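Long-range contact in choline binding protein PCPA (PDB 4CP6), which probably anchors to choline on the pneumococcal cell surface and displays a leucine-rich repeat region there, a surface antigen studied for vaccines: residues Gly33-Val47 with Asp68-Ser82. Residues are numbered along the deposited sequence; the frame is centred on the assembly and turned at random.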
ATOM      1  N   GLY A  33     -10.189 -27.165  34.849  1.00 24.56           N
ATOM      2  CA  GLY A  33     -10.014 -28.568  35.201  1.00 23.46           C
ATOM      3  C   GLY A  33      -8.783 -29.094  34.491  1.00 22.63           C
ATOM      4  O   GLY A  33      -7.710 -28.487  34.577  1.00 22.87           O
ATOM      5  N   ASN A  34      -8.952 -30.179  33.727  1.00 18.98           N
ATOM      6  CA  ASN A  34      -7.824 -30.779  33.012  1.00 18.10           C
ATOM      7  C   ASN A  34      -7.761 -30.452  31.527  1.00 19.99           C
ATOM      8  O   ASN A  34      -7.054 -31.139  30.774  1.00 18.35           O
ATOM      9  CB  ASN A  34      -7.832 -32.288  33.206  1.00 18.33           C
ATOM     10  CG  ASN A  34      -7.562 -32.688  34.627  1.00 29.43           C
ATOM     11  OD1 ASN A  34      -6.894 -31.977  35.376  1.00 26.79           O
ATOM     12  ND2 ASN A  34      -8.066 -33.844  35.019  1.00 26.78           N
ATOM     13  N   ILE A  35      -8.482 -29.390  31.100  1.00 17.92           N
ATOM     14  CA  ILE A  35      -8.528 -28.953  29.686  1.00 17.52           C
ATOM     15  C   ILE A  35      -8.114 -27.492  29.586  1.00 20.97           C
ATOM     16  O   ILE A  35      -8.684 -26.663  30.281  1.00 23.24           O
ATOM     17  CB  ILE A  35      -9.931 -29.200  29.060  1.00 20.87           C
ATOM     18  CG1 ILE A  35     -10.280 -30.720  29.097  1.00 20.64           C
ATOM     19  CG2 ILE A  35      -9.978 -28.679  27.604  1.00 21.99           C
ATOM     20  CD1 ILE A  35     -11.739 -31.041  28.753  1.00 23.96           C
ATOM     21  N   GLY A  36      -7.142 -27.187  28.722  1.00 16.10           N
ATOM     22  CA  GLY A  36      -6.714 -25.805  28.546  1.00 16.95           C
ATOM     23  C   GLY A  36      -6.209 -25.512  27.154  1.00 16.47           C
ATOM     24  O   GLY A  36      -6.250 -26.375  26.273  1.00 14.74           O
ATOM     25  N   THR A  37      -5.815 -24.258  26.937  1.00 14.77           N
ATOM     26  CA  THR A  37      -5.272 -23.830  25.651  1.00 14.27           C
ATOM     27  C   THR A  37      -4.011 -23.075  25.890  1.00 14.75           C
ATOM     28  O   THR A  37      -3.881 -22.408  26.933  1.00 15.36           O
ATOM     29  CB  THR A  37      -6.273 -22.966  24.854  1.00 16.02           C
ATOM     30  OG1 THR A  37      -6.529 -21.743  25.552  1.00 17.10           O
ATOM     31  CG2 THR A  37      -7.563 -23.691  24.589  1.00 16.91           C
ATOM     32  N   VAL A  38      -3.075 -23.172  24.932  1.00 13.06           N
ATOM     33  CA  VAL A  38      -1.828 -22.424  24.981  1.00 12.94           C
ATOM     34  C   VAL A  38      -1.529 -21.723  23.655  1.00 14.52           C
ATOM     35  O   VAL A  38      -1.998 -22.150  22.597  1.00 14.35           O
ATOM     36  CB  VAL A  38      -0.585 -23.321  25.325  1.00 15.55           C
ATOM     37  CG1 VAL A  38      -0.594 -23.791  26.773  1.00 16.00           C
ATOM     38  CG2 VAL A  38      -0.426 -24.503  24.365  1.00 15.04           C
ATOM     39  N   GLN A  39      -0.712 -20.671  23.722  1.00 14.19           N
ATOM     40  CA  GLN A  39      -0.055 -20.105  22.562  1.00 13.54           C
ATOM     41  C   GLN A  39       1.335 -20.746  22.516  1.00 15.41           C
ATOM     42  O   GLN A  39       1.936 -21.047  23.572  1.00 14.03           O
ATOM     43  CB  GLN A  39       0.084 -18.573  22.621  1.00 14.59           C
ATOM     44  CG  GLN A  39       0.931 -18.075  23.800  1.00 13.46           C
ATOM     45  CD  GLN A  39       0.961 -16.571  23.852  1.00 15.94           C
ATOM     46  OE1 GLN A  39      -0.058 -15.902  23.675  1.00 14.44           O
ATOM     47  NE2 GLN A  39       2.131 -16.021  24.132  1.00 14.76           N
ATOM     48  N   VAL A  40       1.852 -20.990  21.304  1.00 12.60           N
ATOM     49  CA  VAL A  40       3.213 -21.461  21.087  1.00 12.41           C
ATOM     50  C   VAL A  40       4.084 -20.214  21.018  1.00 16.45           C
ATOM     51  O   VAL A  40       3.826 -19.314  20.204  1.00 14.77           O
ATOM     52  CB  VAL A  40       3.388 -22.439  19.891  1.00 14.04           C
ATOM     53  CG1 VAL A  40       2.804 -21.872  18.591  1.00 13.79           C
ATOM     54  CG2 VAL A  40       4.849 -22.839  19.706  1.00 14.83           C
ATOM     55  N   GLY A  41       5.035 -20.129  21.938  1.00 13.70           N
ATOM     56  CA  GLY A  41       5.943 -19.000  22.090  1.00 13.96           C
ATOM     57  C   GLY A  41       5.532 -18.188  23.304  1.00 16.32           C
ATOM     58  O   GLY A  41       4.344 -18.126  23.645  1.00 14.49           O
ATOM     59  N   ASN A  42       6.521 -17.556  23.983  1.00 15.41           N
ATOM     60  CA  ASN A  42       6.203 -16.732  25.157  1.00 15.72           C
ATOM     61  C   ASN A  42       5.681 -15.340  24.784  1.00 19.32           C
ATOM     62  O   ASN A  42       5.286 -14.590  25.676  1.00 18.66           O
ATOM     63  CB  ASN A  42       7.447 -16.625  26.095  1.00 17.35           C
ATOM     64  CG  ASN A  42       8.649 -15.954  25.455  1.00 26.38           C
ATOM     65  OD1 ASN A  42       8.571 -15.342  24.378  1.00 19.58           O
ATOM     66  ND2 ASN A  42       9.804 -16.042  26.102  1.00 23.25           N
ATOM     67  N   GLY A  43       5.678 -15.013  23.478  1.00 15.59           N
ATOM     68  CA  GLY A  43       5.186 -13.733  22.961  1.00 15.71           C
ATOM     69  C   GLY A  43       6.227 -12.625  22.939  1.00 18.20           C
ATOM     70  O   GLY A  43       5.905 -11.471  22.606  1.00 18.17           O
ATOM     71  N   VAL A  44       7.465 -12.970  23.313  1.00 16.55           N
ATOM     72  CA  VAL A  44       8.583 -12.023  23.422  1.00 17.43           C
ATOM     73  C   VAL A  44       9.749 -12.461  22.538  1.00 19.71           C
ATOM     74  O   VAL A  44      10.262 -11.667  21.737  1.00 21.38           O
ATOM     75  CB  VAL A  44       9.036 -11.856  24.915  1.00 22.25           C
ATOM     76  CG1 VAL A  44      10.170 -10.833  25.041  1.00 22.06           C
ATOM     77  CG2 VAL A  44       7.858 -11.481  25.831  1.00 23.22           C
ATOM     78  N   THR A  45      10.190 -13.721  22.697  1.00 16.47           N
ATOM     79  CA  THR A  45      11.324 -14.214  21.936  1.00 15.64           C
ATOM     80  C   THR A  45      10.925 -15.330  20.968  1.00 17.31           C
ATOM     81  O   THR A  45       9.977 -16.093  21.223  1.00 17.34           O
ATOM     82  CB  THR A  45      12.445 -14.711  22.889  1.00 22.96           C
ATOM     83  OG1 THR A  45      11.897 -15.684  23.764  1.00 23.29           O
ATOM     84  CG2 THR A  45      13.093 -13.558  23.686  1.00 22.19           C
ATOM     85  N   PRO A  46      11.726 -15.495  19.909  1.00 14.74           N
ATOM     86  CA  PRO A  46      11.439 -16.550  18.948  1.00 15.52           C
ATOM     87  C   PRO A  46      11.871 -17.913  19.451  1.00 16.67           C
ATOM     88  O   PRO A  46      12.825 -18.054  20.237  1.00 17.11           O
ATOM     89  CB  PRO A  46      12.304 -16.168  17.734  1.00 17.13           C
ATOM     90  CG  PRO A  46      12.757 -14.754  17.968  1.00 23.14           C
ATOM     91  CD  PRO A  46      12.857 -14.658  19.450  1.00 18.50           C
ATOM     92  N   VAL A  47      11.213 -18.926  18.950  1.00 13.99           N
ATOM     93  CA  VAL A  47      11.611 -20.306  19.137  1.00 13.85           C
ATOM     94  C   VAL A  47      12.994 -20.447  18.477  1.00 15.37           C
ATOM     95  O   VAL A  47      13.236 -19.953  17.359  1.00 15.76           O
ATOM     96  CB  VAL A  47      10.605 -21.255  18.443  1.00 17.28           C
ATOM     97  CG1 VAL A  47      11.163 -22.689  18.308  1.00 17.33           C
ATOM     98  CG2 VAL A  47       9.264 -21.231  19.157  1.00 17.64           C
ATOM     99  N   ASP A  68      -2.083 -34.797  34.117  1.00 15.92           N
ATOM    100  CA  ASP A  68      -3.367 -35.222  33.569  1.00 14.43           C
ATOM    101  C   ASP A  68      -4.081 -34.074  32.830  1.00 16.23           C
ATOM    102  O   ASP A  68      -5.266 -34.198  32.516  1.00 15.39           O
ATOM    103  CB  ASP A  68      -4.276 -35.773  34.687  1.00 15.15           C
ATOM    104  CG  ASP A  68      -5.256 -36.812  34.215  1.00 18.53           C
ATOM    105  OD1 ASP A  68      -5.059 -37.353  33.115  1.00 16.97           O
ATOM    106  OD2 ASP A  68      -6.243 -37.063  34.933  1.00 22.22           O
ATOM    107  N   LYS A  69      -3.346 -32.991  32.528  1.00 15.85           N
ATOM    108  CA  LYS A  69      -3.944 -31.848  31.814  1.00 16.41           C
ATOM    109  C   LYS A  69      -3.500 -31.847  30.358  1.00 20.39           C
ATOM    110  O   LYS A  69      -2.377 -32.225  30.040  1.00 19.54           O
ATOM    111  CB  LYS A  69      -3.571 -30.519  32.473  1.00 19.23           C
ATOM    112  CG  LYS A  69      -3.916 -30.439  33.961  1.00 22.90           C
ATOM    113  CD  LYS A  69      -3.539 -29.086  34.527  1.00 30.74           C
ATOM    114  CE  LYS A  69      -3.685 -29.071  36.029  1.00 40.80           C
ATOM    115  NZ  LYS A  69      -4.552 -27.954  36.473  1.00 51.80           N
ATOM    116  N   VAL A  70      -4.399 -31.431  29.481  1.00 16.27           N
ATOM    117  CA  VAL A  70      -4.134 -31.375  28.045  1.00 15.33           C
ATOM    118  C   VAL A  70      -4.365 -29.947  27.585  1.00 15.90           C
ATOM    119  O   VAL A  70      -5.448 -29.393  27.801  1.00 14.93           O
ATOM    120  CB  VAL A  70      -5.036 -32.364  27.290  1.00 18.29           C
ATOM    121  CG1 VAL A  70      -4.833 -32.264  25.789  1.00 18.61           C
ATOM    122  CG2 VAL A  70      -4.787 -33.794  27.772  1.00 18.03           C
ATOM    123  N   PHE A  71      -3.353 -29.380  26.939  1.00 14.26           N
ATOM    124  CA  PHE A  71      -3.421 -28.005  26.420  1.00 13.50           C
ATOM    125  C   PHE A  71      -3.345 -28.049  24.888  1.00 15.53           C
ATOM    126  O   PHE A  71      -2.382 -28.563  24.330  1.00 15.09           O
ATOM    127  CB  PHE A  71      -2.269 -27.167  26.962  1.00 14.75           C
ATOM    128  CG  PHE A  71      -2.369 -26.951  28.450  1.00 15.92           C
ATOM    129  CD1 PHE A  71      -3.108 -25.889  28.973  1.00 17.92           C
ATOM    130  CD2 PHE A  71      -1.734 -27.822  29.338  1.00 18.04           C
ATOM    131  CE1 PHE A  71      -3.202 -25.696  30.357  1.00 19.32           C
ATOM    132  CE2 PHE A  71      -1.819 -27.624  30.715  1.00 20.78           C
ATOM    133  CZ  PHE A  71      -2.585 -26.585  31.220  1.00 19.13           C
ATOM    134  N   THR A  72      -4.395 -27.559  24.217  1.00 14.56           N
ATOM    135  CA  THR A  72      -4.425 -27.499  22.757  1.00 13.36           C
ATOM    136  C   THR A  72      -3.704 -26.195  22.366  1.00 14.39           C
ATOM    137  O   THR A  72      -3.898 -25.173  23.032  1.00 15.22           O
ATOM    138  CB  THR A  72      -5.879 -27.501  22.279  1.00 17.06           C
ATOM    139  OG1 THR A  72      -6.482 -28.754  22.666  1.00 16.34           O
ATOM    140  CG2 THR A  72      -5.989 -27.388  20.770  1.00 17.13           C
ATOM    141  N   VAL A  73      -2.827 -26.272  21.352  1.00 13.31           N
ATOM    142  CA  VAL A  73      -2.084 -25.091  20.860  1.00 13.25           C
ATOM    143  C   VAL A  73      -3.046 -24.366  19.903  1.00 14.61           C
ATOM    144  O   VAL A  73      -3.328 -24.881  18.798  1.00 14.32           O
ATOM    145  CB  VAL A  73      -0.760 -25.476  20.156  1.00 14.60           C
ATOM    146  CG1 VAL A  73      -0.001 -24.227  19.705  1.00 15.53           C
ATOM    147  CG2 VAL A  73       0.130 -26.334  21.078  1.00 14.24           C
ATOM    148  N   THR A  74      -3.608 -23.220  20.346  1.00 12.09           N
ATOM    149  CA  THR A  74      -4.619 -22.504  19.554  1.00 12.55           C
ATOM    150  C   THR A  74      -4.087 -21.237  18.897  1.00 14.90           C
ATOM    151  O   THR A  74      -4.792 -20.637  18.072  1.00 13.62           O
ATOM    152  CB  THR A  74      -5.815 -22.176  20.453  1.00 14.88           C
ATOM    153  OG1 THR A  74      -5.352 -21.424  21.567  1.00 14.28           O
ATOM    154  CG2 THR A  74      -6.534 -23.444  20.981  1.00 17.15           C
ATOM    155  N   GLU A  75      -2.903 -20.776  19.301  1.00 12.30           N
ATOM    156  CA  GLU A  75      -2.361 -19.532  18.756  1.00 12.30           C
ATOM    157  C   GLU A  75      -0.882 -19.591  18.548  1.00 13.89           C
ATOM    158  O   GLU A  75      -0.168 -20.265  19.304  1.00 13.29           O
ATOM    159  CB  GLU A  75      -2.686 -18.342  19.687  1.00 13.40           C
ATOM    160  CG  GLU A  75      -4.172 -18.207  19.993  1.00 15.86           C
ATOM    161  CD  GLU A  75      -4.611 -16.911  20.629  1.00 18.84           C
ATOM    162  OE1 GLU A  75      -3.789 -15.971  20.688  1.00 16.51           O
ATOM    163  OE2 GLU A  75      -5.775 -16.846  21.088  1.00 19.27           O
ATOM    164  N   VAL A  76      -0.401 -18.869  17.527  1.00 12.17           N
ATOM    165  CA  VAL A  76       1.019 -18.630  17.330  1.00 11.38           C
ATOM    166  C   VAL A  76       1.290 -17.277  18.004  1.00 13.83           C
ATOM    167  O   VAL A  76       0.709 -16.251  17.596  1.00 12.89           O
ATOM    168  CB  VAL A  76       1.442 -18.628  15.852  1.00 12.34           C
ATOM    169  CG1 VAL A  76       2.892 -18.186  15.711  1.00 12.25           C
ATOM    170  CG2 VAL A  76       1.236 -20.017  15.233  1.00 12.09           C
ATOM    171  N   ALA A  77       2.143 -17.272  19.049  1.00 12.98           N
ATOM    172  CA  ALA A  77       2.427 -16.038  19.768  1.00 12.19           C
ATOM    173  C   ALA A  77       3.236 -15.054  18.928  1.00 13.15           C
ATOM    174  O   ALA A  77       4.005 -15.454  18.050  1.00 12.48           O
ATOM    175  CB  ALA A  77       3.193 -16.352  21.040  1.00 13.53           C
ATOM    176  N   SER A  78       3.160 -13.753  19.276  1.00 12.01           N
ATOM    177  CA  SER A  78       3.992 -12.771  18.618  1.00 11.67           C
ATOM    178  C   SER A  78       5.466 -13.213  18.727  1.00 14.46           C
ATOM    179  O   SER A  78       5.914 -13.676  19.798  1.00 13.69           O
ATOM    180  CB  SER A  78       3.851 -11.412  19.283  1.00 15.29           C
ATOM    181  OG  SER A  78       2.514 -10.982  19.119  1.00 17.04           O
ATOM    182  N   GLN A  79       6.232 -13.051  17.634  1.00 13.70           N
ATOM    183  CA  GLN A  79       7.656 -13.387  17.533  1.00 14.06           C
ATOM    184  C   GLN A  79       7.956 -14.881  17.579  1.00 13.89           C
ATOM    185  O   GLN A  79       9.105 -15.234  17.363  1.00 14.38           O
ATOM    186  CB  GLN A  79       8.490 -12.675  18.644  1.00 15.80           C
ATOM    187  CG  GLN A  79       8.181 -11.182  18.859  1.00 16.95           C
ATOM    188  CD  GLN A  79       8.555 -10.301  17.693  1.00 21.74           C
ATOM    189  OE1 GLN A  79       9.363 -10.669  16.830  1.00 23.02           O
ATOM    190  NE2 GLN A  79       7.927  -9.147  17.601  1.00 20.31           N
ATOM    191  N   ALA A  80       6.958 -15.765  17.803  1.00 13.07           N
ATOM    192  CA  ALA A  80       7.293 -17.189  17.994  1.00 12.71           C
ATOM    193  C   ALA A  80       8.107 -17.800  16.874  1.00 16.26           C
ATOM    194  O   ALA A  80       9.083 -18.523  17.136  1.00 15.39           O
ATOM    195  CB  ALA A  80       6.036 -18.006  18.237  1.00 12.90           C
ATOM    196  N   PHE A  81       7.719 -17.526  15.623  1.00 12.71           N
ATOM    197  CA  PHE A  81       8.448 -18.064  14.489  1.00 12.39           C
ATOM    198  C   PHE A  81       9.071 -16.947  13.663  1.00 14.35           C
ATOM    199  O   PHE A  81       9.205 -17.030  12.436  1.00 13.86           O
ATOM    200  CB  PHE A  81       7.604 -19.055  13.683  1.00 14.33           C
ATOM    201  CG  PHE A  81       7.223 -20.229  14.549  1.00 13.16           C
ATOM    202  CD1 PHE A  81       8.193 -21.149  14.977  1.00 15.82           C
ATOM    203  CD2 PHE A  81       5.922 -20.398  14.985  1.00 14.13           C
ATOM    204  CE1 PHE A  81       7.854 -22.214  15.809  1.00 16.80           C
ATOM    205  CE2 PHE A  81       5.587 -21.460  15.838  1.00 16.15           C
ATOM    206  CZ  PHE A  81       6.557 -22.361  16.249  1.00 14.69           C
ATOM    207  N   SER A  82       9.478 -15.883  14.360  1.00 12.36           N
ATOM    208  CA  SER A  82      10.157 -14.816  13.665  0.50 11.89           C
ATOM    209  C   SER A  82      11.620 -15.187  13.447  1.00 14.68           C
ATOM    210  O   SER A  82      12.205 -15.982  14.219  1.00 15.66           O
ATOM    211  CB  SER A  82      10.063 -13.505  14.435  0.50 14.30           C
ATOM    212  OG  SER A  82      10.701 -13.668  15.684  0.50 13.21           O
TER
HETATM  213  O   HOH W   1      -7.219 -28.971  25.283  1.00 20.60           O
HETATM  214  O   HOH W   2       7.122 -15.844  21.147  1.00 14.50           O
HETATM  215  O   HOH W   3      11.748 -18.732  15.011  1.00 17.19           O
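Strands 35-40 and 69-76 pair in parallel, their axes 39° apart with the twist of a beta sheet. Seven backbone hydrogen bonds, from Val70 N to Asn34 O (3.0 Å) through to Ala77 N to Val40 O (2.9 Å), join them. Between Val38 and Gln39 the register slips by one residue: Val38 O takes Thr74 N and Val40 N turns to Glu75 O, a beta bulge that leaves the buried Glu75 N without a partner.

Val38 and Val40 project on the same face as Phe71, Val73 and Val76; branched valines suit an extended strand and fill this buried face. Glycine suits position 36 because the Phe71 ring packs against its backbone, CD1 being 3.6 Å from Gly36 CA, where a beta carbon would run into the ring; Thr37 N lies at the ring edge. The Val38 and Phe71 side chains cross at about a right angle, Val38 CG1 meeting Phe71 CB, while Val38 CG2 reaches Val73 CG2 (3.8 Å). The branches of Val40 part: CG1, held between backbone N and carbonyl carbon (chi1 53°), packs on Val73 CG1, and CG2 touches Phe81 CZ at 3.9 Å. On the other face, Gln39 extends so that NE2 donates to Gly41 O and touches Ala77 CB (3.3 Å).

Beyond the strands, the small Ala80 CB fits against Val40 O, Val47 N bonds to Ala80 O (2.8 Å), and a water links Gly43 N, Thr45 O and Ser78 O.

Strand 24-32 pairs antiparallel with 35-40, and strand 63-66 with 69-76; strand 69-76 pairs in parallel with 106-107 as well, so that the sheet continues into the short parallel strands of the leucine-rich repeat region.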